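PDB 3MGA: enterochelin esterase from Salmonella enterica subsp. enterica serovar Typhimurium, which probably hydrolyses the ester bonds of ferric enterobactin, the iron-loaded siderophore, so that its iron can be released inside the cell. Local coordinates for residues A[174-179]-A[189-194]; A[181-186]-A[259-264]; A[206-211]-A[238-243]; A[246-251]-A[288-293]. All coordinates share one frame; numbering follows the deposited sequence. Where two conformers were deposited one is given.

How the contacts relate
The chain meets contact 1 first: strands 174-180 and 185-193 form a hairpin, and the turn between them lies in the loop that contact 1 closes. That same turn reaches forward to helix 256-273 in contact 2, so contacts 1 and 2 cross along the chain. Nested inside the long loop of contact 2 is contact 3, which brings the parallel strands 204-207 and 236-240 side by side. Contact 4 follows contact 3 in series and crosses contact 2, joining helix 245-251 to the start of helix 290-301. Contacts 1 and 3 both belong to the mixed sheet, joined by the W190 to L239 backbone bond; D209 links contact 3 to R248 of contact 4.

Contact 1: residues A[174-179]-A[189-194]; sequences LMMQWH and VWILTT
An antiparallel hairpin at the border of the mixed sheet pairs L174 and M176 with I191 and V189. Two hydrogen-bonded pairs flank the non-hydrogen-bonded pair M175-W190. L174 N gives to I191 O at 2.9 Å and I191 N returns to L174 O at 2.7 Å; M176 and V189 exchange the same two bonds, V189 N reaching M176 O at 2.8 Å. The strand directions lie 148° apart.

On the face that carries L174, M176, V189 and I191, M176 and V189 run side by side and point the same way, with M176 CB 3.5 Å from V189 CG2. M176 is a selenomethionine; its CG lies opposite the backbone N (chi1 176°) and the chain beyond is fully extended, which carries SE to 4.5 Å from I191 CD1. V189 CG1, the other methyl, meets W178 CE3 obliquely at 4.0 Å. Across the sheet, the selenium of M175 lies obliquely beside the indole of W190, a Met-aromatic contact whose details are doubtful: M175 was modelled in two conformers, and its CG comes too close to the ring to be trusted.

Strand 174-180 is the outermost of the sheet within the chain, while W190 bonds on through its backbone to L239 of strand 236-240. Helix 256-273 packs on the V189 face, where W178 touches V262 and E265, M176 touches Q269, and I191 touches V273.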
loop_
_atom_site.group_PDB
_atom_site.type_symbol
_atom_site.label_atom_id
_atom_site.label_comp_id
_atom_site.label_asym_id
_atom_site.label_seq_id
_atom_site.Cartn_x
_atom_site.Cartn_y
_atom_site.Cartn_z
ATOM N N LEU A 174 13.391 17.856 2.232
ATOM C CA LEU A 174 13.259 19.115 1.518
ATOM C C LEU A 174 12.151 18.954 0.497
ATOM O O LEU A 174 11.875 17.845 0.054
ATOM C CB LEU A 174 14.569 19.480 0.832
ATOM C CG LEU A 174 15.793 19.647 1.749
ATOM C CD1 LEU A 174 17.077 19.744 0.936
ATOM C CD2 LEU A 174 15.634 20.862 2.656
HETATM N N MSE A 175 11.524 20.068 0.139
HETATM C CA MSE A 175 10.427 20.092 -0.817
HETATM C C MSE A 175 10.765 20.984 -1.999
HETATM O O MSE A 175 11.374 22.044 -1.847
HETATM C CB MSE A 175 9.151 20.583 -0.128
HETATM C CG MSE A 175 8.571 19.575 0.838
HETATM SE SE MSE A 175 7.261 20.303 2.087
HETATM C CE MSE A 175 8.444 21.503 3.075
HETATM N N MSE A 176 10.351 20.548 -3.180
HETATM C CA MSE A 176 10.613 21.278 -4.384
HETATM C C MSE A 176 9.376 21.246 -5.270
HETATM O O MSE A 176 8.642 20.255 -5.316
HETATM C CB MSE A 176 11.799 20.605 -5.050
HETATM C CG MSE A 176 12.203 21.136 -6.375
HETATM SE SE MSE A 176 13.685 20.069 -7.053
HETATM C CE MSE A 176 13.661 20.838 -8.844
ATOM N N GLN A 177 9.135 22.354 -5.954
ATOM C CA GLN A 177 8.005 22.460 -6.840
ATOM C C GLN A 177 8.558 22.149 -8.221
ATOM O O GLN A 177 9.417 22.872 -8.726
ATOM C CB GLN A 177 7.413 23.871 -6.785
ATOM C CG GLN A 177 5.998 24.003 -7.388
ATOM C CD GLN A 177 4.934 23.278 -6.569
ATOM O OE1 GLN A 177 5.167 22.909 -5.410
ATOM N NE2 GLN A 177 3.753 23.073 -7.169
ATOM N N TRP A 178 8.104 21.048 -8.811
ATOM C CA TRP A 178 8.565 20.651 -10.137
ATOM C C TRP A 178 7.544 20.983 -11.230
ATOM O O TRP A 178 6.490 20.356 -11.328
ATOM C CB TRP A 178 8.969 19.164 -10.154
ATOM C CG TRP A 178 9.113 18.610 -11.527
ATOM C CD1 TRP A 178 9.756 19.189 -12.580
ATOM C CD2 TRP A 178 8.664 17.332 -11.986
ATOM N NE1 TRP A 178 9.687 18.372 -13.686
ATOM C CE2 TRP A 178 9.025 17.223 -13.344
ATOM C CE3 TRP A 178 7.974 16.276 -11.387
ATOM C CZ2 TRP A 178 8.729 16.100 -14.105
ATOM C CZ3 TRP A 178 7.675 15.163 -12.144
ATOM C CH2 TRP A 178 8.054 15.083 -13.493
ATOM N N HIS A 179 7.890 21.985 -12.040
ATOM C CA HIS A 179 7.068 22.446 -13.155
ATOM C C HIS A 179 7.517 21.697 -14.413
ATOM O O HIS A 179 8.645 21.870 -14.879
ATOM C CB HIS A 179 7.251 23.950 -13.366
ATOM C CG HIS A 179 7.084 24.765 -12.118
ATOM N ND1 HIS A 179 5.851 25.131 -11.624
ATOM C CD2 HIS A 179 8.001 25.301 -11.275
ATOM C CE1 HIS A 179 6.014 25.846 -10.525
ATOM N NE2 HIS A 179 7.309 25.965 -10.293
ATOM N N VAL A 189 7.682 17.609 -5.065
ATOM C CA VAL A 189 8.591 16.479 -4.963
ATOM C C VAL A 189 9.357 16.663 -3.641
ATOM O O VAL A 189 9.706 17.794 -3.259
ATOM C CB VAL A 189 9.555 16.374 -6.155
ATOM C CG1 VAL A 189 8.772 16.119 -7.453
ATOM C CG2 VAL A 189 10.431 17.634 -6.267
ATOM N N TRP A 190 9.573 15.573 -2.920
ATOM C CA TRP A 190 10.297 15.639 -1.660
ATOM C C TRP A 190 11.666 14.985 -1.803
ATOM O O TRP A 190 11.823 14.001 -2.516
ATOM C CB TRP A 190 9.517 14.953 -0.551
ATOM C CG TRP A 190 8.267 15.646 -0.114
ATOM C CD1 TRP A 190 8.128 16.472 0.966
ATOM C CD2 TRP A 190 6.965 15.541 -0.705
ATOM N NE1 TRP A 190 6.821 16.892 1.083
ATOM C CE2 TRP A 190 6.091 16.340 0.063
ATOM C CE3 TRP A 190 6.451 14.849 -1.802
ATOM C CZ2 TRP A 190 4.743 16.469 -0.240
ATOM C CZ3 TRP A 190 5.108 14.982 -2.104
ATOM C CH2 TRP A 190 4.272 15.783 -1.326
ATOM N N ILE A 191 12.660 15.526 -1.117
ATOM C CA ILE A 191 14.003 14.980 -1.195
ATOM C C ILE A 191 14.562 14.694 0.181
ATOM O O ILE A 191 14.658 15.587 1.007
ATOM C CB ILE A 191 14.973 15.950 -1.893
ATOM C CG1 ILE A 191 14.508 16.269 -3.311
ATOM C CG2 ILE A 191 16.376 15.348 -1.955
ATOM C CD1 ILE A 191 15.429 17.267 -4.036
ATOM N N LEU A 192 14.933 13.447 0.421
ATOM C CA LEU A 192 15.561 13.067 1.678
ATOM C C LEU A 192 16.908 12.428 1.366
ATOM O O LEU A 192 16.997 11.594 0.483
ATOM C CB LEU A 192 14.715 12.056 2.455
ATOM C CG LEU A 192 15.372 11.555 3.749
ATOM C CD1 LEU A 192 15.409 12.682 4.767
ATOM C CD2 LEU A 192 14.634 10.353 4.317
ATOM N N THR A 193 17.946 12.834 2.087
ATOM C CA THR A 193 19.272 12.255 1.929
ATOM C C THR A 193 19.612 11.607 3.268
ATOM O O THR A 193 19.323 12.177 4.315
ATOM C CB THR A 193 20.334 13.319 1.597
ATOM O OG1 THR A 193 20.452 14.233 2.687
ATOM C CG2 THR A 193 19.969 14.079 0.337
ATOM N N THR A 194 20.227 10.431 3.245
ATOM C CA THR A 194 20.566 9.729 4.483
ATOM C C THR A 194 22.060 9.429 4.639
ATOM O O THR A 194 22.448 8.552 5.411
ATOM C CB THR A 194 19.764 8.416 4.600
ATOM O OG1 THR A 194 20.107 7.526 3.523
ATOM C CG2 THR A 194 18.279 8.715 4.565
#

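Contact 2: residues A[181-186]-A[259-264]; sequences ERLGNS and WLAVQQ
R182 and A261 bring their CA atoms to 5.7 Å where the hairpin turn, helical in its phi and psi at 181-183 and closed by a G1 bulge at G184 and N185 facing S180, lies against residues 259-264 of helix 256-273. G184 has positive phi, as expected at the first position of such a bulge.

R182 carries most of the contact. Its aliphatic part lies on the helix, CG resting 3.5 Å from A261 CB, and the chain then bends at chi2 (77°) and again at chi3, folding the guanidinium along the helix surface. L260 CD1 sits over one face of that group, toward its rim, 3.7 Å from R182 NH1. At the edge, R182 NH2 donates to Q264 OE1 at 3.0 Å, arriving in the plane of the amide on a carbonyl lone pair with a fairly straight N-H (154°). The guanidinium and amide planes are 39° apart, and OE1 lies slightly out of the guanidinium plane. From the other part of the turn, L183 brings CG to 4.1 Å from A261 CB, so the small methyl receives both neighbours. R182 NH1 also has a long, weak ion pair with D257.

The backbone of the turn is tied to the same helix by R182 N bonding to the carboxylate of E265. A261 touches W178 and S180 of strand 174-180, and L183 meets E251 of helix 245-251.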
loop_
_atom_site.group_PDB
_atom_site.type_symbol
_atom_site.label_atom_id
_atom_site.label_comp_id
_atom_site.label_asym_id
_atom_site.label_seq_id
_atom_site.Cartn_x
_atom_site.Cartn_y
_atom_site.Cartn_z
ATOM N N GLU A 181 7.337 20.826 -18.393
ATOM C CA GLU A 181 6.991 21.362 -19.703
ATOM C C GLU A 181 6.390 20.217 -20.526
ATOM O O GLU A 181 5.401 20.395 -21.234
ATOM C CB GLU A 181 8.230 21.958 -20.394
ATOM C CG GLU A 181 7.911 22.715 -21.670
ATOM C CD GLU A 181 9.135 23.316 -22.363
ATOM O OE1 GLU A 181 10.265 23.202 -21.837
ATOM O OE2 GLU A 181 8.951 23.909 -23.447
ATOM N N ARG A 182 7.009 19.043 -20.419
ATOM C CA ARG A 182 6.542 17.819 -21.084
ATOM C C ARG A 182 5.090 17.505 -20.686
ATOM O O ARG A 182 4.239 17.281 -21.540
ATOM C CB ARG A 182 7.473 16.669 -20.673
ATOM C CG ARG A 182 7.019 15.226 -20.943
ATOM C CD ARG A 182 7.155 14.787 -22.339
ATOM N NE ARG A 182 8.532 14.872 -22.812
ATOM C CZ ARG A 182 8.920 14.499 -24.027
ATOM N NH1 ARG A 182 8.044 13.975 -24.877
ATOM N NH2 ARG A 182 10.190 14.627 -24.385
ATOM N N LEU A 183 4.816 17.499 -19.386
ATOM C CA LEU A 183 3.474 17.190 -18.881
ATOM C C LEU A 183 2.521 18.374 -18.884
ATOM O O LEU A 183 1.305 18.195 -19.013
ATOM C CB LEU A 183 3.552 16.614 -17.467
ATOM C CG LEU A 183 4.279 15.278 -17.397
ATOM C CD1 LEU A 183 4.507 14.859 -15.956
ATOM C CD2 LEU A 183 3.494 14.211 -18.183
ATOM N N GLY A 184 3.064 19.572 -18.707
ATOM C CA GLY A 184 2.254 20.783 -18.698
ATOM C C GLY A 184 1.549 20.989 -17.379
ATOM O O GLY A 184 0.460 21.542 -17.339
ATOM N N ASN A 185 2.168 20.522 -16.298
ATOM C CA ASN A 185 1.614 20.679 -14.956
ATOM C C ASN A 185 2.722 20.820 -13.912
ATOM O O ASN A 185 3.873 20.470 -14.178
ATOM C CB ASN A 185 0.667 19.518 -14.616
ATOM C CG ASN A 185 1.361 18.161 -14.608
ATOM O OD1 ASN A 185 2.510 18.030 -14.191
ATOM N ND2 ASN A 185 0.644 17.139 -15.051
ATOM N N SER A 186 2.367 21.371 -12.750
ATOM C CA SER A 186 3.302 21.571 -11.635
ATOM C C SER A 186 2.997 20.553 -10.553
ATOM O O SER A 186 1.869 20.063 -10.453
ATOM C CB SER A 186 3.217 22.994 -11.082
ATOM O OG SER A 186 3.579 23.938 -12.085
ATOM N N TRP A 259 7.677 9.379 -17.462
ATOM C CA TRP A 259 9.065 8.954 -17.269
ATOM C C TRP A 259 10.075 9.713 -18.112
ATOM O O TRP A 259 11.218 9.877 -17.686
ATOM C CB TRP A 259 9.200 7.446 -17.440
ATOM C CG TRP A 259 8.543 6.741 -16.320
ATOM C CD1 TRP A 259 7.368 6.057 -16.351
ATOM C CD2 TRP A 259 8.983 6.731 -14.960
ATOM N NE1 TRP A 259 7.072 5.580 -15.101
ATOM C CE2 TRP A 259 8.047 5.983 -14.227
ATOM C CE3 TRP A 259 10.094 7.263 -14.297
ATOM C CZ2 TRP A 259 8.188 5.743 -12.862
ATOM C CZ3 TRP A 259 10.234 7.031 -12.947
ATOM C CH2 TRP A 259 9.280 6.279 -12.240
ATOM N N LEU A 260 9.668 10.168 -19.297
ATOM C CA LEU A 260 10.552 10.989 -20.116
ATOM C C LEU A 260 10.787 12.288 -19.354
ATOM O O LEU A 260 11.917 12.721 -19.199
ATOM C CB LEU A 260 9.946 11.294 -21.487
ATOM C CG LEU A 260 9.921 10.180 -22.531
ATOM C CD1 LEU A 260 9.083 10.591 -23.715
ATOM C CD2 LEU A 260 11.351 9.793 -22.972
ATOM N N ALA A 261 9.700 12.885 -18.868
ATOM C CA ALA A 261 9.752 14.132 -18.118
ATOM C C ALA A 261 10.616 14.033 -16.864
ATOM O O ALA A 261 11.373 14.956 -16.557
ATOM C CB ALA A 261 8.330 14.567 -17.736
ATOM N N VAL A 262 10.482 12.926 -16.126
ATOM C CA VAL A 262 11.266 12.704 -14.916
ATOM C C VAL A 262 12.773 12.691 -15.207
ATOM O O VAL A 262 13.571 13.249 -14.447
ATOM C CB VAL A 262 10.859 11.381 -14.219
ATOM C CG1 VAL A 262 11.936 10.901 -13.256
ATOM C CG2 VAL A 262 9.501 11.535 -13.522
ATOM N N GLN A 263 13.159 12.086 -16.321
ATOM C CA GLN A 263 14.577 11.990 -16.673
ATOM C C GLN A 263 15.175 13.281 -17.250
ATOM O O GLN A 263 16.295 13.659 -16.893
ATOM C CB GLN A 263 14.780 10.855 -17.668
ATOM C CG GLN A 263 14.307 9.520 -17.149
ATOM C CD GLN A 263 14.419 8.431 -18.177
ATOM O OE1 GLN A 263 15.507 8.146 -18.678
ATOM N NE2 GLN A 263 13.296 7.785 -18.477
ATOM N N GLN A 264 14.421 13.947 -18.124
ATOM C CA GLN A 264 14.876 15.168 -18.805
ATOM C C GLN A 264 14.713 16.467 -18.007
ATOM O O GLN A 264 15.476 17.420 -18.193
ATOM C CB GLN A 264 14.109 15.321 -20.127
ATOM C CG GLN A 264 14.304 14.172 -21.120
ATOM C CD GLN A 264 13.359 14.262 -22.311
ATOM O OE1 GLN A 264 12.290 14.875 -22.227
ATOM N NE2 GLN A 264 13.736 13.625 -23.414
#

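Contact 3: residues A[206-211]-A[238-243]; sequences ILLDGQ and LLIDAI
Q211 and D241 meet with their side chains at about a right angle, amide and carboxylate planes 29° apart; the touch is Q211 CB against D241 OD1 at 3.5 Å, while OE1 and OD1 do not bond. Q211 OE1 accepts A242 N at 3.0 Å, the donor standing above the carbonyl plane by 51°, while NE2 reaches D209 OD1 in the plane of its own amide, 3.3 Å away on the anti side, tilted out of the carboxylate plane. CG of Q211 is wedged between backbone N and carbonyl carbon (chi1 67°), and a bend at chi2 brings OE1 to A242 N. D241 OD1 is engaged by I243 N in an Asx turn, its OD2 by R188; D209 OD1 also salt-bridges R248.

Behind these polar ends run parallel strands, bonded L207 N to L238 O and I240 N to L207 O. I206 and I240 cross with CG2 of I206 3.8 Å from CD1 of I240; on the other face L207 CB meets L239 CG. The helix starting at G210 is pinned by G210 N to I240 O at 2.7 Å, an oxygen that a water also bridges to D209 N. G210 CA packs 3.6 Å from L239 CB.

The pair belongs to a beta-alpha-beta unit of an alpha/beta-hydrolase sheet. Strand 284-288 adjoins 206-207, helix 256-273 packs on L238 and I240, and helix 210-216 on L239.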
loop_
_atom_site.group_PDB
_atom_site.type_symbol
_atom_site.label_atom_id
_atom_site.label_comp_id
_atom_site.label_asym_id
_atom_site.label_seq_id
_atom_site.Cartn_x
_atom_site.Cartn_y
_atom_site.Cartn_z
ATOM N N ILE A 206 13.399 6.350 -6.378
ATOM C CA ILE A 206 12.207 7.128 -6.656
ATOM C C ILE A 206 10.959 6.440 -6.121
ATOM O O ILE A 206 10.681 5.282 -6.442
ATOM C CB ILE A 206 12.027 7.371 -8.151
ATOM C CG1 ILE A 206 13.200 8.191 -8.695
ATOM C CG2 ILE A 206 10.721 8.107 -8.413
ATOM C CD1 ILE A 206 13.090 8.478 -10.185
ATOM N N LEU A 207 10.211 7.162 -5.295
ATOM C CA LEU A 207 8.979 6.641 -4.734
ATOM C C LEU A 207 7.770 7.380 -5.278
ATOM O O LEU A 207 7.618 8.590 -5.080
ATOM C CB LEU A 207 8.991 6.679 -3.207
ATOM C CG LEU A 207 9.793 5.600 -2.468
ATOM C CD1 LEU A 207 11.266 5.613 -2.817
ATOM C CD2 LEU A 207 9.614 5.785 -0.977
ATOM N N LEU A 208 6.906 6.638 -5.962
ATOM C CA LEU A 208 5.694 7.200 -6.524
ATOM C C LEU A 208 4.691 7.362 -5.379
ATOM O O LEU A 208 4.927 6.855 -4.280
ATOM C CB LEU A 208 5.175 6.313 -7.648
ATOM C CG LEU A 208 6.163 6.176 -8.811
ATOM C CD1 LEU A 208 5.698 5.107 -9.802
ATOM C CD2 LEU A 208 6.403 7.540 -9.518
ATOM N N ASP A 209 3.585 8.063 -5.624
ATOM C CA ASP A 209 2.616 8.354 -4.567
ATOM C C ASP A 209 3.360 8.984 -3.385
ATOM O O ASP A 209 3.123 8.660 -2.219
ATOM C CB ASP A 209 1.823 7.109 -4.178
ATOM C CG ASP A 209 0.795 6.719 -5.240
ATOM O OD1 ASP A 209 0.071 7.614 -5.722
ATOM O OD2 ASP A 209 0.686 5.525 -5.577
ATOM N N GLY A 210 4.264 9.900 -3.714
ATOM C CA GLY A 210 5.081 10.593 -2.722
ATOM C C GLY A 210 4.301 11.339 -1.659
ATOM O O GLY A 210 4.740 11.437 -0.512
ATOM N N GLN A 211 3.144 11.878 -2.041
ATOM C CA GLN A 211 2.301 12.615 -1.112
ATOM C C GLN A 211 1.933 11.742 0.102
ATOM O O GLN A 211 1.961 12.210 1.243
ATOM C CB GLN A 211 1.051 13.176 -1.816
ATOM C CG GLN A 211 0.008 12.155 -2.322
ATOM C CD GLN A 211 0.510 11.188 -3.402
ATOM O OE1 GLN A 211 1.512 11.435 -4.065
ATOM N NE2 GLN A 211 -0.212 10.077 -3.581
ATOM N N LEU A 238 13.623 10.372 -3.546
ATOM C CA LEU A 238 12.775 11.312 -4.257
ATOM C C LEU A 238 11.303 10.878 -4.248
ATOM O O LEU A 238 10.929 9.907 -4.899
ATOM C CB LEU A 238 13.262 11.428 -5.687
ATOM C CG LEU A 238 12.548 12.412 -6.596
ATOM C CD1 LEU A 238 12.620 13.819 -6.010
ATOM C CD2 LEU A 238 13.169 12.363 -7.976
ATOM N N LEU A 239 10.464 11.592 -3.505
ATOM C CA LEU A 239 9.041 11.263 -3.461
ATOM C C LEU A 239 8.301 12.174 -4.407
ATOM O O LEU A 239 8.389 13.396 -4.279
ATOM C CB LEU A 239 8.481 11.380 -2.049
ATOM C CG LEU A 239 8.816 10.251 -1.070
ATOM C CD1 LEU A 239 10.301 9.987 -0.960
ATOM C CD2 LEU A 239 8.225 10.611 0.290
ATOM N N ILE A 240 7.574 11.585 -5.359
ATOM C CA ILE A 240 6.846 12.382 -6.342
ATOM C C ILE A 240 5.342 12.387 -6.081
ATOM O O ILE A 240 4.723 11.343 -5.928
ATOM C CB ILE A 240 7.106 11.900 -7.776
ATOM C CG1 ILE A 240 8.608 11.762 -8.043
ATOM C CG2 ILE A 240 6.476 12.868 -8.773
ATOM C CD1 ILE A 240 8.918 11.259 -9.436
ATOM N N ASP A 241 4.768 13.581 -6.047
ATOM C CA ASP A 241 3.337 13.762 -5.816
ATOM C C ASP A 241 2.593 13.339 -7.069
ATOM O O ASP A 241 2.934 13.786 -8.174
ATOM C CB ASP A 241 3.063 15.243 -5.532
ATOM C CG ASP A 241 1.645 15.520 -5.093
ATOM O OD1 ASP A 241 0.812 14.601 -5.047
ATOM O OD2 ASP A 241 1.361 16.691 -4.782
ATOM N N ALA A 242 1.602 12.466 -6.904
ATOM C CA ALA A 242 0.773 12.009 -8.020
ATOM C C ALA A 242 -0.285 13.066 -8.359
ATOM O O ALA A 242 -0.996 12.938 -9.362
ATOM C CB ALA A 242 0.095 10.674 -7.685
ATOM N N ILE A 243 -0.396 14.079 -7.495
ATOM C CA ILE A 243 -1.325 15.207 -7.649
ATOM C C ILE A 243 -2.754 14.869 -7.239
ATOM O O ILE A 243 -3.252 15.356 -6.229
ATOM C CB ILE A 243 -1.334 15.799 -9.096
ATOM C CG1 ILE A 243 0.075 16.209 -9.525
ATOM C CG2 ILE A 243 -2.269 16.991 -9.169
ATOM C CD1 ILE A 243 0.123 16.865 -10.887
HETATM O O HOH W 1 3.719 9.647 -7.904
#

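Contact 4: residues A[246-251]-A[288-293]; sequences QHRSQE and QSFGGL. With GOL (glycerol), chain E.
Glycerol O3 is held by three groups at the meeting of R248, S289 and F290: R248 NH1 donates at 3.1 Å, F290 N at 2.8 Å, and S289 OG shares a hydrogen bond with it. The glycerol probably came from the crystallisation liquor. S289 sits in a GxSxG turn between strand 284-288 and helix 290-301, consistent with the nucleophile elbow of an alpha/beta-hydrolase. Its strained backbone (phi 62°, psi -123°) fits that. H383 also touches the S289 side chain, as a catalytic histidine might, though the contact alone establishes no role. S289 OG has a second glycerol bond, to O2 at 2.8 Å, and one to S315 OG. F290 N is placed where an oxyanion hole would be expected, which the glycerol oxygen may mimic.

R248 arrives from helix 245-251 on an extended chain, its CG anti to the backbone N (chi1 -176°), while NE is salt-bridged to D209, which positions the guanidinium. F290 CB lies over one guanidinium face, and the edge is turned to Q288 O, whose distance of 3.2 Å from R248 NH2 comes with an angle too poor for a hydrogen bond. The ring of F290 approaches R248 NH1 obliquely, and W318 meets it almost perpendicularly. Over one face of the F290 ring lies glycerol C2, with its neighbour C3 3.4 Å from F290 CD2.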
loop_
_atom_site.group_PDB
_atom_site.type_symbol
_atom_site.label_atom_id
_atom_site.label_comp_id
_atom_site.label_asym_id
_atom_site.label_seq_id
_atom_site.Cartn_x
_atom_site.Cartn_y
_atom_site.Cartn_z
ATOM N N GLN A 246 -7.312 11.981 -11.066
ATOM C CA GLN A 246 -7.382 12.239 -12.496
ATOM C C GLN A 246 -5.985 12.136 -13.123
ATOM O O GLN A 246 -5.787 11.419 -14.092
ATOM C CB GLN A 246 -8.011 13.622 -12.757
ATOM C CG GLN A 246 -8.210 13.996 -14.240
ATOM C CD GLN A 246 -8.872 15.378 -14.425
ATOM O OE1 GLN A 246 -9.171 16.077 -13.449
ATOM N NE2 GLN A 246 -9.098 15.770 -15.682
ATOM N N HIS A 247 -5.011 12.831 -12.552
ATOM C CA HIS A 247 -3.654 12.806 -13.094
ATOM C C HIS A 247 -2.966 11.466 -12.914
ATOM O O HIS A 247 -2.351 10.957 -13.843
ATOM C CB HIS A 247 -2.791 13.901 -12.464
ATOM C CG HIS A 247 -3.192 15.287 -12.865
ATOM N ND1 HIS A 247 -4.031 16.073 -12.104
ATOM C CD2 HIS A 247 -2.862 16.027 -13.947
ATOM C CE1 HIS A 247 -4.198 17.240 -12.702
ATOM N NE2 HIS A 247 -3.501 17.237 -13.821
ATOM N N ARG A 248 -3.081 10.903 -11.717
ATOM C CA ARG A 248 -2.453 9.637 -11.395
ATOM C C ARG A 248 -2.924 8.518 -12.333
ATOM O O ARG A 248 -2.115 7.733 -12.831
ATOM C CB ARG A 248 -2.735 9.279 -9.930
ATOM C CG ARG A 248 -2.055 8.013 -9.448
ATOM C CD ARG A 248 -2.338 7.745 -7.975
ATOM N NE ARG A 248 -1.598 6.573 -7.512
ATOM C CZ ARG A 248 -2.046 5.325 -7.569
ATOM N NH1 ARG A 248 -3.249 5.057 -8.064
ATOM N NH2 ARG A 248 -1.281 4.335 -7.131
ATOM N N SER A 249 -4.229 8.456 -12.566
ATOM C CA SER A 249 -4.800 7.439 -13.443
ATOM C C SER A 249 -4.389 7.654 -14.906
ATOM O O SER A 249 -4.467 6.731 -15.713
ATOM C CB SER A 249 -6.323 7.412 -13.304
ATOM O OG SER A 249 -6.696 7.107 -11.968
ATOM N N GLN A 250 -3.957 8.871 -15.237
ATOM C CA GLN A 250 -3.507 9.206 -16.594
ATOM C C GLN A 250 -1.979 9.129 -16.757
ATOM O O GLN A 250 -1.486 8.766 -17.824
ATOM C CB GLN A 250 -3.954 10.630 -16.960
ATOM C CG GLN A 250 -5.454 10.810 -17.154
ATOM C CD GLN A 250 -5.866 12.276 -17.377
ATOM O OE1 GLN A 250 -5.237 13.214 -16.855
ATOM N NE2 GLN A 250 -6.940 12.469 -18.133
ATOM N N GLU A 251 -1.239 9.462 -15.701
ATOM C CA GLU A 251 0.230 9.513 -15.772
ATOM C C GLU A 251 0.988 8.258 -15.356
ATOM O O GLU A 251 2.077 8.019 -15.863
ATOM C CB GLU A 251 0.742 10.720 -14.958
ATOM C CG GLU A 251 0.245 12.067 -15.505
ATOM C CD GLU A 251 0.644 13.270 -14.655
ATOM O OE1 GLU A 251 0.970 13.105 -13.454
ATOM O OE2 GLU A 251 0.617 14.397 -15.199
ATOM N N GLN A 288 3.249 1.468 -5.737
ATOM C CA GLN A 288 2.193 0.543 -5.375
ATOM C C GLN A 288 0.982 0.722 -6.275
ATOM O O GLN A 288 0.645 1.841 -6.657
ATOM C CB GLN A 288 1.759 0.765 -3.925
ATOM C CG GLN A 288 2.898 0.863 -2.933
ATOM C CD GLN A 288 3.603 2.199 -2.975
ATOM O OE1 GLN A 288 2.969 3.238 -3.135
ATOM N NE2 GLN A 288 4.917 2.183 -2.789
ATOM N N SER A 289 0.319 -0.390 -6.591
ATOM C CA SER A 289 -0.889 -0.381 -7.417
ATOM C C SER A 289 -0.497 0.185 -8.793
ATOM O O SER A 289 0.410 -0.376 -9.418
ATOM C CB SER A 289 -1.991 0.399 -6.699
ATOM O OG SER A 289 -3.254 0.144 -7.272
ATOM N N PHE A 290 -1.115 1.267 -9.286
ATOM C CA PHE A 290 -0.663 1.801 -10.588
ATOM C C PHE A 290 0.803 2.210 -10.508
ATOM O O PHE A 290 1.484 2.280 -11.533
ATOM C CB PHE A 290 -1.471 2.996 -11.119
ATOM C CG PHE A 290 -2.798 2.643 -11.728
ATOM C CD1 PHE A 290 -2.934 1.547 -12.564
ATOM C CD2 PHE A 290 -3.880 3.509 -11.592
ATOM C CE1 PHE A 290 -4.156 1.260 -13.170
ATOM C CE2 PHE A 290 -5.094 3.232 -12.193
ATOM C CZ PHE A 290 -5.235 2.103 -12.982
ATOM N N GLY A 291 1.273 2.507 -9.296
ATOM C CA GLY A 291 2.669 2.877 -9.079
ATOM C C GLY A 291 3.603 1.712 -9.355
ATOM O O GLY A 291 4.740 1.906 -9.797
ATOM N N GLY A 292 3.122 0.498 -9.084
ATOM C CA GLY A 292 3.913 -0.719 -9.299
ATOM C C GLY A 292 4.019 -1.020 -10.779
ATOM O O GLY A 292 5.081 -1.409 -11.280
ATOM N N LEU A 293 2.904 -0.832 -11.468
ATOM C CA LEU A 293 2.830 -1.030 -12.899
ATOM C C LEU A 293 3.749 -0.036 -13.588
ATOM O O LEU A 293 4.522 -0.393 -14.483
ATOM C CB LEU A 293 1.379 -0.823 -13.378
ATOM C CG LEU A 293 1.066 -0.778 -14.876
ATOM C CD1 LEU A 293 1.433 -2.070 -15.591
ATOM C CD2 LEU A 293 -0.420 -0.461 -15.066
HETATM C C1 GOL E . -7.377 1.187 -9.032
HETATM O O1 GOL E . -7.868 2.485 -8.788
HETATM C C2 GOL E . -5.965 1.031 -8.484
HETATM O O2 GOL E . -6.016 0.713 -7.107
HETATM C C3 GOL E . -5.177 2.323 -8.678
HETATM O O3 GOL E . -3.795 2.062 -8.797
#